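Local coordinates for sugar fermentation stimulation protein homolog (Pyrococcus furiosus, PDB 4DA2) that probably binds DNA and, by its fold, may act as a nuclease, pairing an OB domain with a PD-(D/E)xK domain that holds calcium ions, at residues K3-S8 with G219-R224; V7-P12 with Y54-A59; R34-N39 with G61-I66; Y65-F70 with A77-R82. The protein carries 1 engineered substitution. All coordinates share one frame; numbering follows the deposited sequence.

Contact 1: residues K3-S8 with G219-R224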
loop_
_atom_site.group_PDB
_atom_site.type_symbol
_atom_site.label_atom_id
_atom_site.label_comp_id
_atom_site.label_asym_id
_atom_site.label_seq_id
_atom_site.Cartn_x
_atom_site.Cartn_y
_atom_site.Cartn_z
ATOM N N LYS A 3 13.806 -11.082 0.335
ATOM C CA LYS A 3 12.507 -11.611 0.782
ATOM C C LYS A 3 12.074 -11.081 2.144
ATOM O O LYS A 3 12.878 -11.027 3.063
ATOM C CB LYS A 3 12.562 -13.135 0.786
ATOM C CG LYS A 3 11.345 -13.799 1.413
ATOM C CD LYS A 3 11.174 -15.221 0.921
ATOM C CE LYS A 3 12.006 -16.186 1.725
ATOM N NZ LYS A 3 11.607 -17.581 1.422
ATOM N N LEU A 4 10.806 -10.692 2.271
ATOM C CA LEU A 4 10.280 -10.193 3.539
ATOM C C LEU A 4 9.497 -11.243 4.296
ATOM O O LEU A 4 9.591 -11.327 5.523
ATOM C CB LEU A 4 9.337 -9.001 3.330
ATOM C CG LEU A 4 9.889 -7.686 2.817
ATOM C CD1 LEU A 4 8.780 -6.659 2.706
ATOM C CD2 LEU A 4 11.042 -7.176 3.706
ATOM N N MET A 5 8.663 -11.987 3.564
ATOM C CA MET A 5 7.692 -12.893 4.161
ATOM C C MET A 5 7.069 -13.763 3.047
ATOM O O MET A 5 7.375 -13.580 1.878
ATOM C CB MET A 5 6.573 -12.130 4.886
ATOM C CG MET A 5 5.902 -11.018 4.065
ATOM S SD MET A 5 4.540 -10.184 4.908
ATOM C CE MET A 5 3.306 -11.480 5.013
ATOM N N GLU A 6 6.193 -14.669 3.460
ATOM C CA GLU A 6 5.516 -15.593 2.560
ATOM C C GLU A 6 4.047 -15.655 2.908
ATOM O O GLU A 6 3.673 -15.630 4.084
ATOM C CB GLU A 6 6.127 -16.989 2.684
ATOM C CG GLU A 6 7.592 -17.061 2.325
ATOM C CD GLU A 6 8.238 -18.371 2.727
ATOM O OE1 GLU A 6 7.680 -19.101 3.586
ATOM O OE2 GLU A 6 9.317 -18.658 2.185
ATOM N N VAL A 7 3.219 -15.753 1.876
ATOM C CA VAL A 7 1.792 -15.949 2.039
ATOM C C VAL A 7 1.455 -17.359 1.562
ATOM O O VAL A 7 1.774 -17.734 0.438
ATOM C CB VAL A 7 1.007 -14.911 1.222
ATOM C CG1 VAL A 7 -0.491 -15.229 1.202
ATOM C CG2 VAL A 7 1.263 -13.516 1.768
ATOM N N SER A 8 0.815 -18.127 2.433
ATOM C CA SER A 8 0.413 -19.500 2.132
ATOM C C SER A 8 -0.963 -19.794 2.781
ATOM O O SER A 8 -1.197 -19.378 3.916
ATOM C CB SER A 8 1.475 -20.448 2.713
ATOM O OG SER A 8 1.282 -21.758 2.226
ATOM N N GLY A 219 4.192 -17.194 -3.557
ATOM C CA GLY A 219 3.714 -16.593 -2.313
ATOM C C GLY A 219 4.766 -15.737 -1.623
ATOM O O GLY A 219 4.442 -15.024 -0.671
ATOM N N GLU A 220 6.008 -15.776 -2.108
ATOM C CA GLU A 220 7.088 -14.989 -1.488
ATOM C C GLU A 220 6.931 -13.511 -1.787
ATOM O O GLU A 220 6.720 -13.124 -2.937
ATOM C CB GLU A 220 8.458 -15.456 -1.977
ATOM C CG GLU A 220 8.836 -16.820 -1.420
ATOM C CD GLU A 220 9.976 -17.442 -2.178
ATOM O OE1 GLU A 220 9.790 -17.731 -3.386
ATOM O OE2 GLU A 220 11.051 -17.634 -1.570
ATOM N N ILE A 221 7.048 -12.691 -0.749
ATOM C CA ILE A 221 6.920 -11.246 -0.920
ATOM C C ILE A 221 8.326 -10.652 -0.953
ATOM O O ILE A 221 9.154 -10.898 -0.070
ATOM C CB ILE A 221 6.025 -10.596 0.159
ATOM C CG1 ILE A 221 4.553 -11.005 -0.055
ATOM C CG2 ILE A 221 6.179 -9.039 0.165
ATOM C CD1 ILE A 221 3.579 -10.279 0.846
ATOM N N ILE A 222 8.585 -9.906 -2.013
ATOM C CA ILE A 222 9.935 -9.441 -2.337
ATOM C C ILE A 222 10.024 -7.916 -2.188
ATOM O O ILE A 222 9.229 -7.165 -2.763
ATOM C CB ILE A 222 10.343 -9.876 -3.791
ATOM C CG1 ILE A 222 10.216 -11.400 -3.984
ATOM C CG2 ILE A 222 11.761 -9.413 -4.145
ATOM C CD1 ILE A 222 10.902 -12.223 -2.895
ATOM N N TYR A 223 11.036 -7.458 -1.454
ATOM C CA TYR A 223 11.259 -6.037 -1.296
ATOM C C TYR A 223 12.404 -5.684 -2.229
ATOM O O TYR A 223 13.509 -6.193 -2.054
ATOM C CB TYR A 223 11.603 -5.731 0.183
ATOM C CG TYR A 223 12.139 -4.329 0.424
ATOM C CD1 TYR A 223 11.494 -3.190 -0.114
ATOM C CD2 TYR A 223 13.300 -4.131 1.176
ATOM C CE1 TYR A 223 11.992 -1.910 0.104
ATOM C CE2 TYR A 223 13.802 -2.836 1.402
ATOM C CZ TYR A 223 13.142 -1.740 0.861
ATOM O OH TYR A 223 13.640 -0.469 1.072
ATOM N N ARG A 224 12.127 -4.844 -3.234
ATOM C CA ARG A 224 13.099 -4.509 -4.264
ATOM C C ARG A 224 13.999 -3.317 -3.868
ATOM O O ARG A 224 15.028 -3.090 -4.497
ATOM C CB ARG A 224 12.421 -4.276 -5.622
ATOM C CG ARG A 224 11.714 -5.528 -6.232
ATOM C CD ARG A 224 11.390 -5.293 -7.730
ATOM N NE ARG A 224 10.692 -4.024 -7.939
ATOM C CZ ARG A 224 9.399 -3.824 -7.692
ATOM N NH1 ARG A 224 8.637 -4.821 -7.258
ATOM N NH2 ARG A 224 8.860 -2.627 -7.887
#
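Lys3 NZ takes the anti lone pair of OE2 on the Glu220 carboxylate, with NZ and OE2 3.0 Å apart. Lys3 NZ also reaches Glu6 OE2 at 2.6 Å, again from the anti side but 24° out of the carboxylate plane. The two glutamate chains run side by side, with their carboxylate planes 67° apart. The Tyr223 ring is approached obliquely by Leu4 CD2, while Leu4 CG sits 3.7 Å from Tyr223 CB. Met5 CG stands between its backbone N and carbonyl carbon (chi1 50°), where it packs 3.9 Å from Ile221 CB. Val7 CG2 touches Ile221 CD1. Three backbone bonds join the segments: Leu4 N to Ile221 O, Ile221 N to Met5 O, and Val7 N to Gly219 O. Gly219 CA adds a CA-H...O contact to Val7 O. Leu83 of helix 81-93 packs on Met5 and Ile221. Strand 2-6 pairs antiparallel with strand 220-229, which also pairs with strand 207-215. Lys3, Glu6 and Glu220 lie on one face of the sheet with Ile222; Met5 and Ile221 lie on the other. Ser218 holds Glu220 OE1, and Lys3 probably offsets the mutual repulsion of Glu6 and Glu220, whose OE2 atoms lie 4.3 Å apart.

Contact 2: residues V7-P12 with Y54-A59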
loop_
_atom_site.group_PDB
_atom_site.type_symbol
_atom_site.label_atom_id
_atom_site.label_comp_id
_atom_site.label_asym_id
_atom_site.label_seq_id
_atom_site.Cartn_x
_atom_site.Cartn_y
_atom_site.Cartn_z
ATOM N N VAL A 7 3.219 -15.753 1.876
ATOM C CA VAL A 7 1.792 -15.949 2.039
ATOM C C VAL A 7 1.455 -17.359 1.562
ATOM O O VAL A 7 1.774 -17.734 0.438
ATOM C CB VAL A 7 1.007 -14.911 1.222
ATOM C CG1 VAL A 7 -0.491 -15.229 1.202
ATOM C CG2 VAL A 7 1.263 -13.516 1.768
ATOM N N SER A 8 0.815 -18.127 2.433
ATOM C CA SER A 8 0.413 -19.500 2.132
ATOM C C SER A 8 -0.963 -19.794 2.781
ATOM O O SER A 8 -1.197 -19.378 3.916
ATOM C CB SER A 8 1.475 -20.448 2.713
ATOM O OG SER A 8 1.282 -21.758 2.226
ATOM N N PRO A 9 -1.885 -20.460 2.056
ATOM C CA PRO A 9 -1.818 -20.843 0.641
ATOM C C PRO A 9 -2.250 -19.710 -0.296
ATOM O O PRO A 9 -2.969 -18.796 0.116
ATOM C CB PRO A 9 -2.835 -21.987 0.545
ATOM C CG PRO A 9 -3.824 -21.695 1.586
ATOM C CD PRO A 9 -3.118 -20.963 2.699
ATOM N N LEU A 10 -1.844 -19.805 -1.554
ATOM C CA LEU A 10 -2.140 -18.805 -2.548
ATOM C C LEU A 10 -2.923 -19.492 -3.660
ATOM O O LEU A 10 -2.457 -20.482 -4.223
ATOM C CB LEU A 10 -0.831 -18.178 -3.058
ATOM C CG LEU A 10 -0.925 -16.816 -3.731
ATOM C CD1 LEU A 10 -1.568 -15.792 -2.799
ATOM C CD2 LEU A 10 0.473 -16.364 -4.211
ATOM N N PHE A 11 -4.133 -19.008 -3.940
ATOM C CA PHE A 11 -4.978 -19.607 -4.986
ATOM C C PHE A 11 -5.131 -18.690 -6.203
ATOM O O PHE A 11 -5.654 -17.589 -6.067
ATOM C CB PHE A 11 -6.375 -19.958 -4.429
ATOM C CG PHE A 11 -6.353 -20.927 -3.274
ATOM C CD1 PHE A 11 -5.705 -22.160 -3.387
ATOM C CD2 PHE A 11 -7.002 -20.620 -2.079
ATOM C CE1 PHE A 11 -5.685 -23.064 -2.321
ATOM C CE2 PHE A 11 -6.985 -21.520 -1.006
ATOM C CZ PHE A 11 -6.328 -22.742 -1.130
ATOM N N PRO A 12 -4.680 -19.139 -7.397
ATOM C CA PRO A 12 -5.030 -18.375 -8.597
ATOM C C PRO A 12 -6.552 -18.409 -8.772
ATOM O O PRO A 12 -7.198 -19.386 -8.378
ATOM C CB PRO A 12 -4.334 -19.138 -9.740
ATOM C CG PRO A 12 -4.050 -20.492 -9.191
ATOM C CD PRO A 12 -3.897 -20.350 -7.706
ATOM N N TYR A 54 -5.129 -13.515 -7.354
ATOM C CA TYR A 54 -4.611 -14.464 -6.381
ATOM C C TYR A 54 -5.318 -14.213 -5.072
ATOM O O TYR A 54 -5.393 -13.069 -4.620
ATOM C CB TYR A 54 -3.085 -14.351 -6.251
ATOM C CG TYR A 54 -2.449 -14.876 -7.488
ATOM C CD1 TYR A 54 -2.070 -16.210 -7.593
ATOM C CD2 TYR A 54 -2.308 -14.050 -8.605
ATOM C CE1 TYR A 54 -1.505 -16.690 -8.811
ATOM C CE2 TYR A 54 -1.762 -14.503 -9.773
ATOM C CZ TYR A 54 -1.368 -15.800 -9.882
ATOM O OH TYR A 54 -0.860 -16.155 -11.118
ATOM N N CYS A 55 -5.893 -15.287 -4.493
ATOM C CA CYS A 55 -6.644 -15.211 -3.243
ATOM C C CYS A 55 -5.951 -16.021 -2.141
ATOM O O CYS A 55 -5.152 -16.896 -2.442
ATOM C CB CYS A 55 -8.070 -15.771 -3.424
ATOM S SG CYS A 55 -9.190 -14.653 -4.236
ATOM N N THR A 56 -6.231 -15.686 -0.888
ATOM C CA THR A 56 -5.854 -16.529 0.245
ATOM C C THR A 56 -7.063 -16.696 1.175
ATOM O O THR A 56 -7.923 -15.812 1.221
ATOM C CB THR A 56 -4.624 -15.973 1.001
ATOM O OG1 THR A 56 -4.063 -17.021 1.804
ATOM C CG2 THR A 56 -4.977 -14.765 1.879
ATOM N N PRO A 57 -7.154 -17.846 1.900
ATOM C CA PRO A 57 -8.334 -18.053 2.744
ATOM C C PRO A 57 -8.317 -17.082 3.902
ATOM O O PRO A 57 -7.259 -16.573 4.255
ATOM C CB PRO A 57 -8.165 -19.493 3.263
ATOM C CG PRO A 57 -7.232 -20.141 2.310
ATOM C CD PRO A 57 -6.295 -19.045 1.883
ATOM N N LYS A 58 -9.492 -16.810 4.457
ATOM C CA LYS A 58 -9.616 -15.974 5.637
ATOM C C LYS A 58 -10.458 -16.772 6.626
ATOM O O LYS A 58 -11.604 -17.100 6.323
ATOM C CB LYS A 58 -10.318 -14.665 5.270
ATOM C CG LYS A 58 -10.474 -13.695 6.417
ATOM C CD LYS A 58 -11.469 -12.606 6.082
ATOM C CE LYS A 58 -11.433 -11.531 7.145
ATOM N NZ LYS A 58 -12.586 -10.610 7.016
ATOM N N ALA A 59 -9.888 -17.116 7.783
ATOM C CA ALA A 59 -10.624 -17.867 8.811
ATOM C C ALA A 59 -11.540 -16.934 9.600
ATOM O O ALA A 59 -11.082 -16.198 10.478
ATOM C CB ALA A 59 -9.666 -18.607 9.748
#
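Tyr54 starts the contact by laying its ring beside Pro12. Tyr54 CE1 is 3.9 Å from Pro12 CB, and Tyr54 CD1 lies close to Pro12 CA. Pro12 CA approaches the ring obliquely. Leu10, in the loop just before the strand, brings its CD1 to 4.0 Å from Tyr54 CB. Leu10 CG is anti to its own backbone N (chi1 -160°), and this brings the branched end nearer to Tyr54 than its CB bond alone would suggest.

Cys55 pairs with Phe11 as an antiparallel hydrogen-bonded pair. Phe11 N gives a nearly straight bond to Cys55 O, and Cys55 N returns one to Phe11 O, both 2.8 Å long. Tyr54 CA adds a CA-H...O contact to Phe11 O.

Thr56 comes next. The hydroxyl Thr56 OG1 donates to Pro9 O at 2.7 Å, in the carbonyl plane and with a C=O...donor angle of 160°. This side-chain bond continues the pairing into the loop, where a cis peptide precedes Pro9. Val7 CG1 also lies near Thr56 OG1.

Pro57 ends the contact by touching both the Pro9 and Phe11 rings. Pro57 CD meets Pro9 CG at 3.6 Å. Pro57 CG meets Phe11 CE2, also at 3.6 Å, and the Phe11 and Pro57 side chains cross at about a right angle.

Leu68 of strand 65-72 packs on Val7, Leu10 and Thr56. The antiparallel pairing of strands 11-18 and 52-57 belongs to the curled sheet of the N-terminal OB fold.

Contact 3: residues R34-N39 with G61-I66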
loop_
_atom_site.group_PDB
_atom_site.type_symbol
_atom_site.label_atom_id
_atom_site.label_comp_id
_atom_site.label_asym_id
_atom_site.label_seq_id
_atom_site.Cartn_x
_atom_site.Cartn_y
_atom_site.Cartn_z
ATOM N N ARG A 34 -17.165 -15.320 -3.181
ATOM C CA ARG A 34 -17.047 -13.951 -2.663
ATOM C C ARG A 34 -15.645 -13.726 -2.079
ATOM O O ARG A 34 -15.181 -14.519 -1.265
ATOM C CB ARG A 34 -18.132 -13.705 -1.613
ATOM C CG ARG A 34 -18.539 -12.259 -1.440
ATOM C CD ARG A 34 -19.689 -12.138 -0.450
ATOM N NE ARG A 34 -20.039 -10.768 -0.143
ATOM C CZ ARG A 34 -20.513 -10.376 1.030
ATOM N NH1 ARG A 34 -20.647 -11.252 2.015
ATOM N NH2 ARG A 34 -20.813 -9.103 1.232
ATOM N N ALA A 35 -14.963 -12.658 -2.513
ATOM C CA ALA A 35 -13.605 -12.371 -2.076
ATOM C C ALA A 35 -13.525 -10.944 -1.560
ATOM O O ALA A 35 -14.014 -10.016 -2.200
ATOM C CB ALA A 35 -12.609 -12.578 -3.251
ATOM N N LEU A 36 -12.929 -10.776 -0.387
ATOM C CA LEU A 36 -12.760 -9.468 0.206
ATOM C C LEU A 36 -11.757 -8.631 -0.586
ATOM O O LEU A 36 -10.737 -9.128 -1.024
ATOM C CB LEU A 36 -12.229 -9.630 1.631
ATOM C CG LEU A 36 -12.568 -8.508 2.596
ATOM C CD1 LEU A 36 -14.064 -8.513 2.898
ATOM C CD2 LEU A 36 -11.758 -8.644 3.892
ATOM N N ILE A 37 -12.067 -7.353 -0.755
ATOM C CA ILE A 37 -11.147 -6.405 -1.363
ATOM C C ILE A 37 -10.838 -5.344 -0.290
ATOM O O ILE A 37 -11.745 -4.682 0.238
ATOM C CB ILE A 37 -11.773 -5.739 -2.632
ATOM C CG1 ILE A 37 -11.945 -6.750 -3.771
ATOM C CG2 ILE A 37 -10.928 -4.505 -3.074
ATOM C CD1 ILE A 37 -12.922 -6.288 -4.872
ATOM N N THR A 38 -9.561 -5.193 0.061
ATOM C CA THR A 38 -9.185 -4.176 1.022
ATOM C C THR A 38 -8.310 -3.173 0.262
ATOM O O THR A 38 -7.082 -3.190 0.335
ATOM C CB THR A 38 -8.439 -4.797 2.237
ATOM O OG1 THR A 38 -9.222 -5.889 2.742
ATOM C CG2 THR A 38 -8.225 -3.782 3.357
ATOM N N ASN A 39 -8.965 -2.339 -0.522
ATOM C CA ASN A 39 -8.317 -1.242 -1.247
ATOM C C ASN A 39 -9.453 -0.353 -1.778
ATOM O O ASN A 39 -10.312 -0.823 -2.532
ATOM C CB ASN A 39 -7.422 -1.772 -2.378
ATOM C CG ASN A 39 -6.470 -0.708 -2.964
ATOM O OD1 ASN A 39 -6.879 0.418 -3.244
ATOM N ND2 ASN A 39 -5.196 -1.092 -3.177
ATOM N N GLY A 61 -14.659 -13.824 9.217
ATOM C CA GLY A 61 -16.008 -14.287 9.493
ATOM C C GLY A 61 -16.898 -14.196 8.269
ATOM O O GLY A 61 -17.327 -15.222 7.731
ATOM N N LYS A 62 -17.160 -12.969 7.825
ATOM C CA LYS A 62 -18.150 -12.725 6.770
ATOM C C LYS A 62 -17.771 -13.326 5.414
ATOM O O LYS A 62 -18.621 -13.898 4.726
ATOM C CB LYS A 62 -18.478 -11.228 6.636
ATOM C CG LYS A 62 -19.731 -10.964 5.809
ATOM C CD LYS A 62 -20.159 -9.502 5.830
ATOM C CE LYS A 62 -21.087 -9.171 4.657
ATOM N NZ LYS A 62 -22.311 -10.026 4.589
ATOM N N THR A 63 -16.502 -13.200 5.042
ATOM C CA THR A 63 -16.026 -13.724 3.756
ATOM C C THR A 63 -14.859 -14.690 4.004
ATOM O O THR A 63 -14.083 -14.474 4.933
ATOM C CB THR A 63 -15.648 -12.574 2.796
ATOM O OG1 THR A 63 -14.535 -11.846 3.327
ATOM C CG2 THR A 63 -16.831 -11.614 2.636
ATOM N N ARG A 64 -14.777 -15.749 3.198
ATOM C CA ARG A 64 -13.792 -16.816 3.376
ATOM C C ARG A 64 -12.533 -16.648 2.535
ATOM O O ARG A 64 -11.596 -17.435 2.672
ATOM C CB ARG A 64 -14.396 -18.191 3.052
ATOM C CG ARG A 64 -15.747 -18.488 3.697
ATOM C CD ARG A 64 -15.952 -19.979 4.045
ATOM N NE ARG A 64 -15.271 -20.959 3.183
ATOM C CZ ARG A 64 -15.516 -21.164 1.886
ATOM N NH1 ARG A 64 -16.405 -20.429 1.236
ATOM N NH2 ARG A 64 -14.842 -22.096 1.222
ATOM N N TYR A 65 -12.523 -15.649 1.647
ATOM C CA TYR A 65 -11.336 -15.400 0.822
ATOM C C TYR A 65 -10.982 -13.937 0.783
ATOM O O TYR A 65 -11.853 -13.087 0.859
ATOM C CB TYR A 65 -11.575 -15.880 -0.608
ATOM C CG TYR A 65 -11.737 -17.365 -0.714
ATOM C CD1 TYR A 65 -10.631 -18.188 -0.939
ATOM C CD2 TYR A 65 -12.992 -17.956 -0.576
ATOM C CE1 TYR A 65 -10.783 -19.571 -1.034
ATOM C CE2 TYR A 65 -13.147 -19.332 -0.672
ATOM C CZ TYR A 65 -12.041 -20.128 -0.901
ATOM O OH TYR A 65 -12.199 -21.490 -0.996
ATOM N N ILE A 66 -9.682 -13.657 0.674
ATOM C CA ILE A 66 -9.199 -12.300 0.435
ATOM C C ILE A 66 -8.553 -12.271 -0.952
ATOM O O ILE A 66 -7.712 -13.130 -1.276
ATOM C CB ILE A 66 -8.172 -11.884 1.505
ATOM C CG1 ILE A 66 -8.757 -12.052 2.907
ATOM C CG2 ILE A 66 -7.738 -10.432 1.318
ATOM C CD1 ILE A 66 -7.706 -12.102 3.955
#
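Leu36 meets Thr63 and Tyr65 through successive atoms of its side chain. Leu36 CB lies 3.6 Å from both Tyr65 O and Thr63 OG1. Leu36 CG follows, 3.9 Å from Thr63 OG1. At the tip, Leu36 CD1 comes to 3.4 Å from Thr63 OG1 and also approaches Thr63 CG2. The Leu36 and Thr63 side chains cross at about a right angle. Thr63 OG1 stands between its backbone N and carbonyl carbon (chi1 65°), which turns it onto the leucine. This hydroxyl is buried by the contact and has no polar partner in the model. Tyr65 N is likewise buried without one.

The backbone bond between the segments runs from Leu36 N to Tyr65 O, 2.8 Å and nearly straight. Ala35 CA adds a CA-H...O contact to the same oxygen. Leu36 pairs with Ile66 in parallel fashion.

Arg34 stretches out from CG to NE and carries its guanidinium toward Lys62. Lys62 NZ lies at the edge of that group, in its plane, 3.3 Å from Arg34 NH1. Both are donors, so this is a close approach of like charges and not a bond. Thr63 CG2 lies over one guanidinium face. Both charged side chains are exposed, which would ease the repulsion.

Strand 31-36 here runs parallel to strand 65-72, inside the OB-domain sheet. Strand 23-28 pairs with strand 31-36 as its antiparallel neighbour. Arg82 of helix 81-93 packs on Leu36.

Contact 4: residues Y65-F70 with A77-R82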
loop_
_atom_site.group_PDB
_atom_site.type_symbol
_atom_site.label_atom_id
_atom_site.label_comp_id
_atom_site.label_asym_id
_atom_site.label_seq_id
_atom_site.Cartn_x
_atom_site.Cartn_y
_atom_site.Cartn_z
ATOM N N TYR A 65 -12.523 -15.649 1.647
ATOM C CA TYR A 65 -11.336 -15.400 0.822
ATOM C C TYR A 65 -10.982 -13.937 0.783
ATOM O O TYR A 65 -11.853 -13.087 0.859
ATOM C CB TYR A 65 -11.575 -15.880 -0.608
ATOM C CG TYR A 65 -11.737 -17.365 -0.714
ATOM C CD1 TYR A 65 -10.631 -18.188 -0.939
ATOM C CD2 TYR A 65 -12.992 -17.956 -0.576
ATOM C CE1 TYR A 65 -10.783 -19.571 -1.034
ATOM C CE2 TYR A 65 -13.147 -19.332 -0.672
ATOM C CZ TYR A 65 -12.041 -20.128 -0.901
ATOM O OH TYR A 65 -12.199 -21.490 -0.996
ATOM N N ILE A 66 -9.682 -13.657 0.674
ATOM C CA ILE A 66 -9.199 -12.300 0.435
ATOM C C ILE A 66 -8.553 -12.271 -0.952
ATOM O O ILE A 66 -7.712 -13.130 -1.276
ATOM C CB ILE A 66 -8.172 -11.884 1.505
ATOM C CG1 ILE A 66 -8.757 -12.052 2.907
ATOM C CG2 ILE A 66 -7.738 -10.432 1.318
ATOM C CD1 ILE A 66 -7.706 -12.102 3.955
ATOM N N LEU A 67 -8.973 -11.314 -1.785
ATOM C CA LEU A 67 -8.301 -11.100 -3.071
ATOM C C LEU A 67 -7.049 -10.242 -2.820
ATOM O O LEU A 67 -7.158 -9.029 -2.578
ATOM C CB LEU A 67 -9.253 -10.407 -4.050
ATOM C CG LEU A 67 -8.757 -9.988 -5.439
ATOM C CD1 LEU A 67 -8.207 -11.204 -6.201
ATOM C CD2 LEU A 67 -9.916 -9.330 -6.180
ATOM N N LEU A 68 -5.872 -10.867 -2.834
ATOM C CA LEU A 68 -4.638 -10.180 -2.438
ATOM C C LEU A 68 -4.002 -9.338 -3.521
ATOM O O LEU A 68 -3.321 -8.357 -3.216
ATOM C CB LEU A 68 -3.579 -11.156 -1.934
ATOM C CG LEU A 68 -3.949 -12.019 -0.730
ATOM C CD1 LEU A 68 -2.820 -12.972 -0.545
ATOM C CD2 LEU A 68 -4.190 -11.142 0.511
ATOM N N GLY A 69 -4.177 -9.771 -4.763
ATOM C CA GLY A 69 -3.509 -9.192 -5.895
ATOM C C GLY A 69 -3.869 -9.767 -7.253
ATOM O O GLY A 69 -4.739 -10.630 -7.378
ATOM N N PHE A 70 -3.155 -9.289 -8.270
ATOM C CA PHE A 70 -3.391 -9.676 -9.642
ATOM C C PHE A 70 -2.085 -10.022 -10.354
ATOM O O PHE A 70 -1.004 -9.523 -10.024
ATOM C CB PHE A 70 -4.084 -8.537 -10.401
ATOM C CG PHE A 70 -5.532 -8.344 -10.023
ATOM C CD1 PHE A 70 -6.532 -8.921 -10.801
ATOM C CD2 PHE A 70 -5.899 -7.585 -8.907
ATOM C CE1 PHE A 70 -7.882 -8.762 -10.473
ATOM C CE2 PHE A 70 -7.262 -7.412 -8.575
ATOM C CZ PHE A 70 -8.241 -7.997 -9.366
ATOM N N ALA A 77 0.988 -8.171 -8.503
ATOM C CA ALA A 77 0.829 -6.833 -7.899
ATOM C C ALA A 77 -0.030 -7.019 -6.642
ATOM O O ALA A 77 -1.073 -7.661 -6.695
ATOM C CB ALA A 77 0.131 -5.914 -8.857
ATOM N N ILE A 78 0.394 -6.447 -5.516
ATOM C CA ILE A 78 -0.352 -6.631 -4.273
ATOM C C ILE A 78 -1.286 -5.438 -4.124
ATOM O O ILE A 78 -0.837 -4.298 -3.865
ATOM C CB ILE A 78 0.580 -6.756 -3.040
ATOM C CG1 ILE A 78 1.523 -7.969 -3.191
ATOM C CG2 ILE A 78 -0.290 -6.840 -1.770
ATOM C CD1 ILE A 78 2.666 -8.063 -2.139
ATOM N N ILE A 79 -2.576 -5.710 -4.232
ATOM C CA ILE A 79 -3.592 -4.669 -3.983
ATOM C C ILE A 79 -4.102 -4.557 -2.559
ATOM O O ILE A 79 -4.646 -3.507 -2.188
ATOM C CB ILE A 79 -4.799 -4.813 -4.942
ATOM C CG1 ILE A 79 -5.594 -6.082 -4.650
ATOM C CG2 ILE A 79 -4.312 -4.720 -6.395
ATOM C CD1 ILE A 79 -7.115 -5.909 -4.830
ATOM N N ASP A 80 -3.924 -5.617 -1.758
ATOM C CA ASP A 80 -4.476 -5.658 -0.402
ATOM C C ASP A 80 -3.652 -4.760 0.519
ATOM O O ASP A 80 -2.449 -4.985 0.718
ATOM C CB ASP A 80 -4.504 -7.095 0.139
ATOM C CG ASP A 80 -5.216 -7.203 1.497
ATOM O OD1 ASP A 80 -6.430 -7.495 1.523
ATOM O OD2 ASP A 80 -4.546 -7.019 2.538
ATOM N N THR A 81 -4.296 -3.748 1.083
ATOM C CA THR A 81 -3.565 -2.779 1.918
ATOM C C THR A 81 -3.110 -3.361 3.261
ATOM O O THR A 81 -2.103 -2.909 3.821
ATOM C CB THR A 81 -4.344 -1.460 2.117
ATOM O OG1 THR A 81 -5.552 -1.723 2.845
ATOM C CG2 THR A 81 -4.652 -0.809 0.768
ATOM N N ARG A 82 -3.838 -4.362 3.761
ATOM C CA ARG A 82 -3.433 -5.089 4.955
ATOM C C ARG A 82 -2.127 -5.857 4.745
ATOM O O ARG A 82 -1.234 -5.794 5.616
ATOM C CB ARG A 82 -4.516 -6.044 5.455
ATOM C CG ARG A 82 -5.724 -5.397 6.056
ATOM C CD ARG A 82 -6.746 -6.473 6.385
ATOM N NE ARG A 82 -7.927 -5.949 7.065
ATOM C CZ ARG A 82 -9.096 -6.581 7.129
ATOM N NH1 ARG A 82 -9.254 -7.761 6.536
ATOM N NH2 ARG A 82 -10.114 -6.027 7.780
HETATM O O HOH W 1 -7.596 -7.041 -0.846
#
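Backbone bonds carry the pairing of Phe70 with Ala77. Phe70 N reaches Ala77 O at 3.1 Å, and Ala77 N reaches Phe70 O at 2.8 Å. Further along, Leu68 O takes two donors. Asp80 N lies 3.2 Å from Leu68 O, above its carbonyl plane, while the bond from Ile79 N is weak. Leu68 and Gly69 both face Tyr54 in a classic beta bulge. Gly69 CA lies 3.0 Å from Ala77 O.

One water adds a polar link. It donates to Leu67 O and to Asp80 OD1, each at 2.7 Å, and so bridges strand and N-cap residue.

Apolar contacts centre on Ile79. Ile79 CG1 stands between its backbone N and carbonyl carbon (chi1 68°), which sets it 3.5 Å from Leu68 O. Ile79 CD1 meets the edge of the Phe70 ring, 4.0 Å from Phe70 CE2. The same CD1 approaches Leu67 CG.

Other close contacts gather around the Asp80 side chain. Leu68 CD2 touches Asp80 CB at 4.1 Å, and Ile66 CG2 lies against Asp80 OD1.

Asp80 is the N-cap of helix 81-93, with OD2 accepting from Leu83 N. The contact closes the hairpin of strands 65-72 and 75-78 and leads straight into that helix. Strands 31-36 and 52-57 pair with strand 65-72, and Phe46 meets the Phe70 ring.

Overall arrangement
Contact 4 is the buried one, contact 2 lies at the surface, and contacts 1 and 3 are partly buried. Contacts 2, 3 and 4 all belong to the curled sheet of the OB domain. Contacts 3 and 4 share strand 65-72, and strand 52-57 of contact 2 pairs with it. Contact 1 instead adds the N-terminal strand to the larger mixed sheet, and Val7 carries the chain on into contact 2. Their chemistry follows their place. Contact 1 has a salt-bridge network, contact 2 proline rings and a threonine hydroxyl, and contact 3 two exposed like charges. Contact 4 joins apolar packing to a bridging water. Ile221 CD1 touches Ile78 CD1, linking contacts 1 and 4.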